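Long-range contacts in hyaluronidase (Thermobaculum terrenum, PDB 5DIY), which probably removes O-linked N-acetylglucosamine from modified proteins as a glycoside hydrolase of family GH84: residues F191-N196 and T219-Y224; E201-H206 and H242-L247; F328-E333 and L344-E349; D387-T392 and N443-V448. All coordinates share one frame; numbering follows the deposited sequence.

In the fold
The four contacts fall into two pairs, one in the TIM barrel and one in the helical region that follows it. Contact 1 is wholly buried between neighbouring barrel strands and lies against the sugar, so backbone pairing is joined there by aromatic rings. Contact 2, partly buried, joins the loop leading into helix 204-214 to the loop between strands 218-222 and 251-256; backbone bonds and a helix cap combine with Ile202 packed on Arg243, which bridges to Asp222 of contact 1. The centres of contacts 3 and 4 lie 38 to 42 Å from those of contacts 1 and 2. Both join helices through mainly apolar, buried side chains, contact 3 adding Lys330 at its exposed side, and Phe328 stacks on Phe444 between them.

Contact 1 of 4, residues F191-N196 and T219-Y224; sequences FWTGPN and TLWDNY. With NAG (2-acetamido-2-deoxy-beta-D-glucopyranose), chain E.
A chi1 of -180° carries the Trp221 indole away from its own backbone N and across toward residues 191-196, while Phe191, turned to an intermediate chi1 of -92°, offers it a ring face. The result is a T-shaped pair: the Trp221 edge points at the Phe191 face, with the centroids of the phenyl ring and the six-membered ring of the indole 5.1 Å apart and the planes at 69°. Phe191 CD1 also packs on Trp221 CB at 3.5 Å, so the phenyl ring meets the base of the indole as well as its rim.

The indole also touches the sugar. The acetamide methyl, NAG C8, lies 3.4 Å above the Trp221 ring, over its centre, consistent with a CH-pi arrangement, for which the broad, buried surface of tryptophan is well suited. Asn223 beside it is a sugar-binding residue, as is Asn257, and Gly12, Lys43, Asp119 and Asp228 are also hydrogen-bonded to NAG.

The backbones run parallel. Trp221 N donates to Trp192 O at 2.9 Å, and the bond from Trp192 N to Thr219 O is weak. Thr193, just past its strand, lays its methyl CG2 3.9 Å from Trp221 CB while its hydroxyl OG1 donates to Asn196 O at 2.9 Å, a use of both branches that fits threonine to this bend. A water links the segments, reaching Thr193 O, Asp222 OD1 and Asn223 N.

These are strands 189-192 and 218-222 of a beta-alpha-beta unit in the eight-stranded TIM barrel. Helix 204-214 packs on Trp192 and Leu220 through Met207, strand 160-164 touches Phe191, and strand 251-256 flanks Thr219 and Leu220.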
# COMPACT_ATOMS: atom_id res chain seq x y z
N PHE C 191 -16.91 5.53 -6.46
CA PHE C 191 -15.48 5.41 -6.14
C PHE C 191 -14.60 5.51 -7.38
O PHE C 191 -15.04 5.25 -8.50
CB PHE C 191 -15.18 4.08 -5.42
CG PHE C 191 -15.23 4.15 -3.92
CD1 PHE C 191 -14.51 5.11 -3.22
CD2 PHE C 191 -15.95 3.20 -3.19
CE1 PHE C 191 -14.53 5.16 -1.84
CE2 PHE C 191 -15.97 3.24 -1.81
CZ PHE C 191 -15.26 4.23 -1.13
N TRP C 192 -13.34 5.85 -7.14
CA TRP C 192 -12.34 5.97 -8.19
C TRP C 192 -10.96 5.96 -7.51
O TRP C 192 -10.78 6.60 -6.48
CB TRP C 192 -12.57 7.29 -8.94
CG TRP C 192 -11.66 7.50 -10.07
CD1 TRP C 192 -10.56 8.29 -10.09
CD2 TRP C 192 -11.76 6.91 -11.37
NE1 TRP C 192 -9.95 8.23 -11.32
CE2 TRP C 192 -10.67 7.38 -12.12
CE3 TRP C 192 -12.66 6.02 -11.96
CZ2 TRP C 192 -10.46 7.01 -13.45
CZ3 TRP C 192 -12.45 5.64 -13.28
CH2 TRP C 192 -11.36 6.14 -14.01
N THR C 193 -10.00 5.24 -8.09
CA THR C 193 -8.67 5.08 -7.47
C THR C 193 -7.57 5.96 -8.09
O THR C 193 -6.50 6.09 -7.50
CB THR C 193 -8.21 3.59 -7.43
OG1 THR C 193 -7.81 3.15 -8.73
CG2 THR C 193 -9.32 2.68 -6.90
N GLY C 194 -7.84 6.54 -9.25
CA GLY C 194 -6.95 7.53 -9.87
C GLY C 194 -6.42 7.01 -11.19
O GLY C 194 -7.04 6.13 -11.78
N PRO C 195 -5.29 7.55 -11.68
CA PRO C 195 -4.73 7.04 -12.95
C PRO C 195 -4.34 5.55 -12.94
O PRO C 195 -4.40 4.91 -13.98
CB PRO C 195 -3.49 7.92 -13.17
CG PRO C 195 -3.80 9.18 -12.43
CD PRO C 195 -4.58 8.75 -11.22
N ASN C 196 -3.96 5.02 -11.78
CA ASN C 196 -3.61 3.60 -11.61
C ASN C 196 -4.42 3.00 -10.47
O ASN C 196 -5.18 3.72 -9.80
CB ASN C 196 -2.11 3.45 -11.32
CG ASN C 196 -1.25 4.24 -12.29
OD1 ASN C 196 -1.07 3.82 -13.44
ND2 ASN C 196 -0.72 5.37 -11.85
N THR C 219 -15.71 10.03 -5.21
CA THR C 219 -15.10 9.74 -3.92
C THR C 219 -13.85 8.93 -4.23
O THR C 219 -13.89 8.02 -5.04
CB THR C 219 -16.05 8.91 -3.02
OG1 THR C 219 -17.33 9.54 -2.96
CG2 THR C 219 -15.48 8.77 -1.60
N LEU C 220 -12.73 9.29 -3.61
CA LEU C 220 -11.48 8.59 -3.88
C LEU C 220 -11.33 7.36 -2.99
O LEU C 220 -11.41 7.47 -1.76
CB LEU C 220 -10.27 9.50 -3.71
CG LEU C 220 -9.91 10.41 -4.89
CD1 LEU C 220 -8.92 11.46 -4.41
CD2 LEU C 220 -9.34 9.61 -6.06
N TRP C 221 -11.16 6.21 -3.63
CA TRP C 221 -10.67 4.99 -2.99
C TRP C 221 -9.18 5.06 -3.24
O TRP C 221 -8.71 4.70 -4.31
CB TRP C 221 -11.29 3.76 -3.67
CG TRP C 221 -10.91 2.41 -3.13
CD1 TRP C 221 -9.68 2.01 -2.66
CD2 TRP C 221 -11.76 1.26 -3.03
NE1 TRP C 221 -9.73 0.70 -2.27
CE2 TRP C 221 -10.98 0.21 -2.49
CE3 TRP C 221 -13.10 1.02 -3.34
CZ2 TRP C 221 -11.51 -1.06 -2.24
CZ3 TRP C 221 -13.62 -0.24 -3.10
CH2 TRP C 221 -12.83 -1.27 -2.56
N ASP C 222 -8.41 5.53 -2.26
CA ASP C 222 -6.99 5.74 -2.47
C ASP C 222 -6.22 4.53 -1.94
O ASP C 222 -6.23 4.26 -0.73
CB ASP C 222 -6.53 7.04 -1.79
CG ASP C 222 -5.32 7.66 -2.47
OD1 ASP C 222 -4.71 7.01 -3.35
OD2 ASP C 222 -4.99 8.82 -2.15
N ASN C 223 -5.58 3.80 -2.85
CA ASN C 223 -4.89 2.55 -2.51
C ASN C 223 -3.47 2.81 -2.02
O ASN C 223 -2.49 2.45 -2.66
CB ASN C 223 -4.87 1.60 -3.72
CG ASN C 223 -6.20 0.93 -3.97
OD1 ASN C 223 -6.77 1.03 -5.05
ND2 ASN C 223 -6.69 0.21 -2.99
N TYR C 224 -3.40 3.46 -0.86
CA TYR C 224 -2.18 3.64 -0.10
C TYR C 224 -2.63 3.80 1.36
O TYR C 224 -3.57 4.57 1.60
CB TYR C 224 -1.39 4.87 -0.58
CG TYR C 224 -0.06 4.96 0.13
CD1 TYR C 224 1.05 4.23 -0.32
CD2 TYR C 224 0.09 5.72 1.29
CE1 TYR C 224 2.26 4.27 0.35
CE2 TYR C 224 1.30 5.78 1.96
CZ TYR C 224 2.38 5.05 1.49
OH TYR C 224 3.56 5.10 2.18
C1 NAG E . -7.79 -3.59 -6.23
C2 NAG E . -8.95 -3.74 -5.23
C3 NAG E . -8.54 -3.60 -3.76
C4 NAG E . -7.07 -3.96 -3.58
C5 NAG E . -6.23 -2.98 -4.39
C6 NAG E . -4.72 -3.25 -4.29
C7 NAG E . -9.97 -1.52 -5.60
C8 NAG E . -11.25 -0.81 -5.95
N2 NAG E . -10.06 -2.85 -5.56
O3 NAG E . -9.36 -4.46 -2.96
O4 NAG E . -6.70 -3.85 -2.21
O5 NAG E . -6.64 -2.88 -5.76
O6 NAG E . -4.40 -4.60 -4.64
O7 NAG E . -8.93 -0.90 -5.39
O HOH W 1 -4.86 5.11 -5.32

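Contact 2 of 4, residues E201-H206 and H242-L247; sequences EITTSH and HRDPEL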
# COMPACT_ATOMS: atom_id res chain seq x y z
N GLU C 201 0.26 9.73 -8.50
CA GLU C 201 -0.22 11.08 -8.21
C GLU C 201 -1.70 11.18 -8.54
O GLU C 201 -2.19 10.49 -9.44
CB GLU C 201 0.57 12.11 -9.01
CG GLU C 201 0.66 11.79 -10.50
CD GLU C 201 1.25 12.91 -11.33
OE1 GLU C 201 2.04 13.72 -10.78
OE2 GLU C 201 0.93 12.97 -12.53
N ILE C 202 -2.42 12.01 -7.81
CA ILE C 202 -3.82 12.32 -8.11
C ILE C 202 -3.92 13.84 -8.26
O ILE C 202 -3.71 14.57 -7.30
CB ILE C 202 -4.80 11.77 -7.05
CG1 ILE C 202 -4.55 10.27 -6.83
CG2 ILE C 202 -6.25 11.98 -7.49
CD1 ILE C 202 -5.51 9.61 -5.86
N THR C 203 -4.21 14.28 -9.49
CA THR C 203 -4.27 15.71 -9.83
C THR C 203 -5.71 16.23 -9.92
O THR C 203 -6.64 15.46 -10.17
CB THR C 203 -3.57 15.97 -11.17
OG1 THR C 203 -4.26 15.28 -12.21
CG2 THR C 203 -2.11 15.52 -11.12
N THR C 204 -5.86 17.54 -9.75
CA THR C 204 -7.16 18.21 -9.91
C THR C 204 -7.66 18.05 -11.34
O THR C 204 -8.84 17.76 -11.56
CB THR C 204 -7.10 19.71 -9.58
OG1 THR C 204 -6.16 20.36 -10.44
CG2 THR C 204 -6.71 19.95 -8.13
N SER C 205 -6.75 18.22 -12.30
CA SER C 205 -7.06 17.99 -13.71
C SER C 205 -7.66 16.62 -13.96
O SER C 205 -8.65 16.49 -14.70
CB SER C 205 -5.79 18.14 -14.55
OG SER C 205 -6.07 17.99 -15.93
N HIS C 206 -7.07 15.59 -13.36
CA HIS C 206 -7.55 14.22 -13.53
C HIS C 206 -8.94 14.05 -12.93
O HIS C 206 -9.84 13.52 -13.58
CB HIS C 206 -6.58 13.21 -12.92
CG HIS C 206 -6.96 11.78 -13.17
ND1 HIS C 206 -7.00 11.25 -14.44
CD2 HIS C 206 -7.32 10.78 -12.33
CE1 HIS C 206 -7.38 9.99 -14.37
NE2 HIS C 206 -7.58 9.68 -13.10
N HIS C 242 1.71 13.43 -3.07
CA HIS C 242 1.42 13.62 -4.50
C HIS C 242 -0.07 13.71 -4.80
O HIS C 242 -0.51 13.38 -5.90
CB HIS C 242 2.10 12.55 -5.35
CG HIS C 242 3.55 12.37 -5.03
ND1 HIS C 242 4.16 11.14 -4.98
CD2 HIS C 242 4.51 13.28 -4.72
CE1 HIS C 242 5.44 11.30 -4.66
NE2 HIS C 242 5.67 12.59 -4.51
N ARG C 243 -0.84 14.16 -3.81
CA ARG C 243 -2.26 14.44 -3.98
C ARG C 243 -2.37 15.95 -4.00
O ARG C 243 -1.91 16.61 -3.08
CB ARG C 243 -3.09 13.82 -2.84
CG ARG C 243 -3.54 12.40 -3.11
CD ARG C 243 -2.37 11.43 -3.13
NE ARG C 243 -2.75 10.06 -3.52
CZ ARG C 243 -1.98 9.22 -4.23
NH1 ARG C 243 -0.78 9.57 -4.68
NH2 ARG C 243 -2.44 8.00 -4.51
N ASP C 244 -2.96 16.48 -5.07
CA ASP C 244 -3.00 17.93 -5.27
C ASP C 244 -3.63 18.64 -4.08
O ASP C 244 -4.57 18.12 -3.50
CB ASP C 244 -3.73 18.30 -6.57
CG ASP C 244 -2.80 18.38 -7.78
OD1 ASP C 244 -1.65 17.91 -7.72
OD2 ASP C 244 -3.24 18.92 -8.82
N PRO C 245 -3.10 19.83 -3.69
CA PRO C 245 -3.70 20.58 -2.58
C PRO C 245 -5.17 20.99 -2.75
O PRO C 245 -5.84 21.25 -1.75
CB PRO C 245 -2.83 21.84 -2.49
CG PRO C 245 -1.53 21.47 -3.11
CD PRO C 245 -1.81 20.40 -4.12
N GLU C 246 -5.66 21.05 -3.99
CA GLU C 246 -7.02 21.49 -4.30
C GLU C 246 -7.90 20.37 -4.87
O GLU C 246 -8.90 20.66 -5.53
CB GLU C 246 -6.95 22.69 -5.25
CG GLU C 246 -5.98 23.77 -4.80
CD GLU C 246 -6.05 25.05 -5.62
OE1 GLU C 246 -5.65 26.11 -5.08
OE2 GLU C 246 -6.51 25.02 -6.79
N LEU C 247 -7.56 19.10 -4.60
CA LEU C 247 -8.45 17.97 -4.93
C LEU C 247 -9.84 18.10 -4.31
O LEU C 247 -10.83 17.68 -4.93
CB LEU C 247 -7.86 16.62 -4.47
CG LEU C 247 -6.80 15.92 -5.32
CD1 LEU C 247 -6.36 14.65 -4.61
CD2 LEU C 247 -7.32 15.59 -6.72
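Ile202 lays its CG1 branch over one face of the Arg243 guanidinium, 3.6 Å above the plane and offset toward the rim, and its terminal CD1 lies 3.6 Å from Arg243 NE. A flat cation can accept an aliphatic chain on its face because its hydrogen bonds leave around the edge: here NH2 reaches the carboxylate of Asp222 in a salt bridge and also Ser199 O. The other branch of Ile202 is used too, CG2 meeting Leu247 CD2 at 3.8 Å where the two side chains cross at about a right angle.

The main chains join through a single bridge around Ile202 and Arg243, Ile202 N giving its hydrogen to His242 O and Asp244 N returning one to Ile202 O. Both segments belong to loops of the TIM barrel; the first runs on into helix 204-214, whose N-cap is Thr203. With chi1 at 63°, Thr203 OG1 is placed to accept from His206 N at 3.1 Å.

Asp244 adds a second acceptor at this helix end. Its OD2 takes a nearly straight bond (169°) from Thr204 N at 3.1 Å, approached from above the carboxylate plane, and the negative charge probably suits the positive end of the helix dipole. Asp244 also begins a type I turn ending at Leu247, and Thr204 CG2 rests 3.5 Å from Glu246 O in that turn.

Contact 3 of 4, residues F328-E333 and L344-E349; sequences FKKVQE and LRTLRE
Segments 328-333 and 344-349, both helical, run roughly antiparallel, their short axes at 148° and 9.6 Å apart at closest approach, with the CA atoms of Val331 and Thr346 coming within 7.0 Å. Val331 and Thr346, short and beta-branched, occupy the middle of the interface: Val331 CG2 and Thr346 CG2 meet at 3.8 Å as the side chains slide past each other in opposite directions. A Thr346 chi1 of -57° turns its methyl to the valine and leaves the hydroxyl for a polar partner.

That partner is Lys330, whose chain bends at chi2 and then extends, reaching tip to tip with the threonine so that NZ donates to Thr346 OG1 at 2.9 Å. The same hydroxyl is hydrogen-bonded to Gln342 O a turn earlier, and the ammonium is also in a salt bridge with Asp334. A long, flexible lysine suits this solvent-facing side, where it can serve both the neighbouring helix and its own.

On the buried flank Leu347 brings CD1 to the edge of the Phe328 ring, 4.1 Å from CE1, the side chains crossing at about a right angle.

The two helices, 322-336 and 340-362, form an antiparallel helical hairpin. Beyond it Phe328 stacks on Phe444 of helix 440-451, touches Val440 and Val441 of the same helix, and reaches Leu386 of helix 373-398, while Leu344 packs on Phe393 of helix 373-398.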
# COMPACT_ATOMS: atom_id res chain seq x y z
N PHE C 328 26.07 4.44 -3.25
CA PHE C 328 26.94 3.39 -3.79
C PHE C 328 27.57 3.79 -5.13
O PHE C 328 28.70 3.42 -5.41
CB PHE C 328 26.21 2.04 -3.90
CG PHE C 328 25.85 1.43 -2.57
CD1 PHE C 328 26.80 1.29 -1.55
CD2 PHE C 328 24.56 0.97 -2.33
CE1 PHE C 328 26.46 0.73 -0.33
CE2 PHE C 328 24.22 0.39 -1.11
CZ PHE C 328 25.17 0.28 -0.11
N LYS C 329 26.83 4.54 -5.94
CA LYS C 329 27.41 5.18 -7.12
C LYS C 329 28.57 6.13 -6.74
O LYS C 329 29.62 6.13 -7.39
CB LYS C 329 26.32 5.94 -7.89
CG LYS C 329 26.79 6.68 -9.14
CD LYS C 329 25.67 7.54 -9.72
CE LYS C 329 26.23 8.66 -10.59
NZ LYS C 329 26.90 8.15 -11.81
N LYS C 330 28.38 6.90 -5.69
CA LYS C 330 29.42 7.81 -5.19
C LYS C 330 30.65 7.03 -4.70
O LYS C 330 31.79 7.37 -5.06
CB LYS C 330 28.86 8.70 -4.08
CG LYS C 330 29.83 9.73 -3.54
CD LYS C 330 30.52 9.28 -2.26
CE LYS C 330 31.51 10.33 -1.77
NZ LYS C 330 32.40 9.75 -0.73
N VAL C 331 30.41 5.98 -3.91
CA VAL C 331 31.49 5.11 -3.39
C VAL C 331 32.27 4.45 -4.53
O VAL C 331 33.50 4.41 -4.49
CB VAL C 331 30.93 4.01 -2.43
CG1 VAL C 331 31.99 2.94 -2.13
CG2 VAL C 331 30.43 4.63 -1.13
N GLN C 332 31.56 3.94 -5.53
CA GLN C 332 32.22 3.31 -6.68
C GLN C 332 33.06 4.32 -7.48
O GLN C 332 34.16 3.99 -7.93
CB GLN C 332 31.22 2.59 -7.58
CG GLN C 332 30.69 1.29 -6.98
CD GLN C 332 29.56 0.65 -7.79
OE1 GLN C 332 29.13 1.18 -8.82
NE2 GLN C 332 29.08 -0.49 -7.32
N GLU C 333 32.56 5.55 -7.64
CA GLU C 333 33.35 6.59 -8.30
C GLU C 333 34.62 6.92 -7.51
O GLU C 333 35.70 7.05 -8.09
CB GLU C 333 32.55 7.86 -8.60
CG GLU C 333 33.38 8.87 -9.39
CD GLU C 333 32.56 9.95 -10.08
OE1 GLU C 333 31.65 10.52 -9.44
OE2 GLU C 333 32.86 10.23 -11.27
N LEU C 344 35.95 4.16 1.30
CA LEU C 344 35.92 3.28 2.47
C LEU C 344 35.29 3.96 3.69
O LEU C 344 34.51 3.32 4.41
CB LEU C 344 37.33 2.77 2.81
CG LEU C 344 37.94 1.75 1.83
CD1 LEU C 344 39.37 1.43 2.26
CD2 LEU C 344 37.10 0.48 1.74
N ARG C 345 35.61 5.24 3.90
CA ARG C 345 35.04 6.02 5.01
C ARG C 345 33.53 6.12 4.89
O ARG C 345 32.81 5.90 5.86
CB ARG C 345 35.66 7.43 5.09
CG ARG C 345 35.06 8.33 6.18
CD ARG C 345 35.92 9.55 6.51
NE ARG C 345 36.35 10.28 5.31
CZ ARG C 345 35.61 11.15 4.62
NH1 ARG C 345 34.36 11.47 4.98
NH2 ARG C 345 36.13 11.73 3.54
N THR C 346 33.05 6.45 3.69
CA THR C 346 31.62 6.58 3.41
C THR C 346 30.88 5.28 3.69
O THR C 346 29.83 5.29 4.33
CB THR C 346 31.37 7.00 1.95
OG1 THR C 346 32.05 8.23 1.69
CG2 THR C 346 29.88 7.18 1.67
N LEU C 347 31.44 4.18 3.21
CA LEU C 347 30.86 2.86 3.44
C LEU C 347 30.84 2.52 4.94
O LEU C 347 29.81 2.09 5.46
CB LEU C 347 31.63 1.79 2.65
CG LEU C 347 31.10 0.36 2.65
CD1 LEU C 347 29.69 0.30 2.08
CD2 LEU C 347 32.04 -0.53 1.86
N ARG C 348 31.97 2.75 5.62
CA ARG C 348 32.10 2.52 7.06
C ARG C 348 31.07 3.30 7.88
O ARG C 348 30.39 2.72 8.72
CB ARG C 348 33.51 2.93 7.54
CG ARG C 348 33.77 2.72 9.03
CD ARG C 348 35.09 3.32 9.48
NE ARG C 348 36.20 2.75 8.72
CZ ARG C 348 37.01 3.39 7.87
NH1 ARG C 348 36.91 4.70 7.64
NH2 ARG C 348 37.96 2.71 7.24
N GLU C 349 30.98 4.61 7.63
CA GLU C 349 30.05 5.49 8.33
C GLU C 349 28.59 5.06 8.09
O GLU C 349 27.78 5.10 9.01
CB GLU C 349 30.26 6.97 7.89
CG GLU C 349 31.56 7.61 8.39
CD GLU C 349 31.88 9.01 7.80
OE1 GLU C 349 31.28 9.43 6.78
OE2 GLU C 349 32.77 9.71 8.36

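Contact 4 of 4, residues D387-T392 and N443-V448; sequences DQAMIT and NFLQQV
Ala389 puts its single methyl into a three-sided hollow made by Phe444, Leu445 and Val448. The floor is close: Ala389 CB lies 3.6 Å from Leu445 CD2 and 3.9 Å from Val448 CG2, with Phe444 CE2 further off at 4.4 Å. Alanine suits the place, since a lone methyl fits among three larger side chains. The closest CA pair is that of Ala389 and Val448, 6.8 Å apart, and the axes of the short segments are 10.5 Å apart.

In return, Val448 enters the groove between Ala389 and Thr392. A chi1 of 179° opens the fork of its two branches toward the first helix: CG2 goes to Ala389 CB, while Val448 CG1 meets Thr392 CG2 at 4.0 Å one turn further along. CG2 also stands over one face of the Phe444 ring, offset toward its rim, so that both line the hollow.

Segments 387-392 and 443-448, on helices 373-398 and 440-451, run in the same general direction, their short axes 28° apart, within the helical bundle that follows the barrel. Helix 412-428 lies between them in the chain and packs its Leu422 and Leu426 on Leu445, so this leucine faces two helices at once. Phe393 and Leu386 of helix 373-398 pad the Phe444 flank.

Thr392 suits a buried helix because its methyl faces the valine while its hydroxyl is satisfied at home: Thr392 OG1 donates to Gln388 O at 2.9 Å, and that carbonyl takes Thr392 N from the opposite face of its plane.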
# COMPACT_ATOMS: atom_id res chain seq x y z
N ASP C 387 29.10 -4.94 5.68
CA ASP C 387 30.26 -5.04 6.55
C ASP C 387 31.35 -5.95 5.96
O ASP C 387 32.53 -5.63 5.99
CB ASP C 387 29.82 -5.54 7.94
CG ASP C 387 30.72 -5.06 9.06
OD1 ASP C 387 31.65 -4.25 8.83
OD2 ASP C 387 30.50 -5.51 10.21
N GLN C 388 30.93 -7.09 5.41
CA GLN C 388 31.84 -7.98 4.70
C GLN C 388 32.37 -7.40 3.38
O GLN C 388 33.50 -7.68 3.00
CB GLN C 388 31.20 -9.36 4.49
CG GLN C 388 30.92 -10.09 5.80
CD GLN C 388 32.18 -10.41 6.58
OE1 GLN C 388 33.19 -10.80 6.00
NE2 GLN C 388 32.13 -10.23 7.89
N ALA C 389 31.56 -6.60 2.68
CA ALA C 389 32.04 -5.86 1.50
C ALA C 389 33.14 -4.86 1.87
O ALA C 389 34.11 -4.71 1.13
CB ALA C 389 30.90 -5.14 0.80
N MET C 390 32.97 -4.20 3.01
CA MET C 390 33.98 -3.30 3.59
C MET C 390 35.32 -4.00 3.78
O MET C 390 36.37 -3.48 3.38
CB MET C 390 33.48 -2.75 4.93
CG MET C 390 34.43 -1.85 5.70
SD MET C 390 34.53 -0.24 4.93
CE MET C 390 35.93 0.45 5.81
N ILE C 391 35.28 -5.18 4.38
CA ILE C 391 36.48 -5.96 4.63
C ILE C 391 37.14 -6.36 3.32
O ILE C 391 38.37 -6.26 3.19
CB ILE C 391 36.17 -7.22 5.48
CG1 ILE C 391 35.71 -6.82 6.88
CG2 ILE C 391 37.40 -8.13 5.58
CD1 ILE C 391 34.85 -7.87 7.55
N THR C 392 36.33 -6.79 2.36
CA THR C 392 36.85 -7.22 1.06
C THR C 392 37.57 -6.08 0.34
O THR C 392 38.72 -6.25 -0.07
CB THR C 392 35.72 -7.81 0.19
OG1 THR C 392 35.10 -8.89 0.89
CG2 THR C 392 36.26 -8.32 -1.15
N ASN C 443 22.68 -5.31 -5.61
CA ASN C 443 23.45 -4.98 -6.82
C ASN C 443 24.85 -4.47 -6.48
O ASN C 443 25.80 -4.76 -7.19
CB ASN C 443 22.71 -3.97 -7.72
CG ASN C 443 21.39 -4.49 -8.27
OD1 ASN C 443 21.15 -5.70 -8.36
ND2 ASN C 443 20.51 -3.57 -8.64
N PHE C 444 24.98 -3.72 -5.38
CA PHE C 444 26.29 -3.28 -4.91
C PHE C 444 27.16 -4.47 -4.53
O PHE C 444 28.31 -4.56 -4.96
CB PHE C 444 26.17 -2.31 -3.73
CG PHE C 444 27.50 -1.85 -3.18
CD1 PHE C 444 28.32 -1.02 -3.94
CD2 PHE C 444 27.91 -2.24 -1.90
CE1 PHE C 444 29.55 -0.59 -3.44
CE2 PHE C 444 29.14 -1.82 -1.40
CZ PHE C 444 29.96 -0.99 -2.17
N LEU C 445 26.61 -5.40 -3.75
CA LEU C 445 27.33 -6.60 -3.34
C LEU C 445 27.74 -7.50 -4.51
O LEU C 445 28.86 -8.02 -4.54
CB LEU C 445 26.51 -7.39 -2.29
CG LEU C 445 26.34 -6.65 -0.95
CD1 LEU C 445 25.34 -7.36 -0.05
CD2 LEU C 445 27.67 -6.46 -0.24
N GLN C 446 26.84 -7.66 -5.49
CA GLN C 446 27.16 -8.41 -6.70
C GLN C 446 28.34 -7.78 -7.45
O GLN C 446 29.19 -8.49 -7.99
CB GLN C 446 25.94 -8.50 -7.62
CG GLN C 446 26.12 -9.40 -8.85
CD GLN C 446 26.21 -10.88 -8.50
OE1 GLN C 446 25.31 -11.43 -7.89
NE2 GLN C 446 27.30 -11.51 -8.87
N GLN C 447 28.39 -6.45 -7.47
CA GLN C 447 29.47 -5.73 -8.11
C GLN C 447 30.80 -5.86 -7.35
O GLN C 447 31.86 -5.88 -7.97
CB GLN C 447 29.08 -4.25 -8.33
CG GLN C 447 30.05 -3.44 -9.20
CD GLN C 447 30.41 -4.11 -10.52
OE1 GLN C 447 31.58 -4.21 -10.89
NE2 GLN C 447 29.41 -4.56 -11.24
N VAL C 448 30.74 -5.99 -6.02
CA VAL C 448 31.93 -6.37 -5.23
C VAL C 448 32.49 -7.70 -5.75
O VAL C 448 33.69 -7.83 -5.98
CB VAL C 448 31.66 -6.50 -3.71
CG1 VAL C 448 32.92 -6.92 -2.96
CG2 VAL C 448 31.12 -5.19 -3.14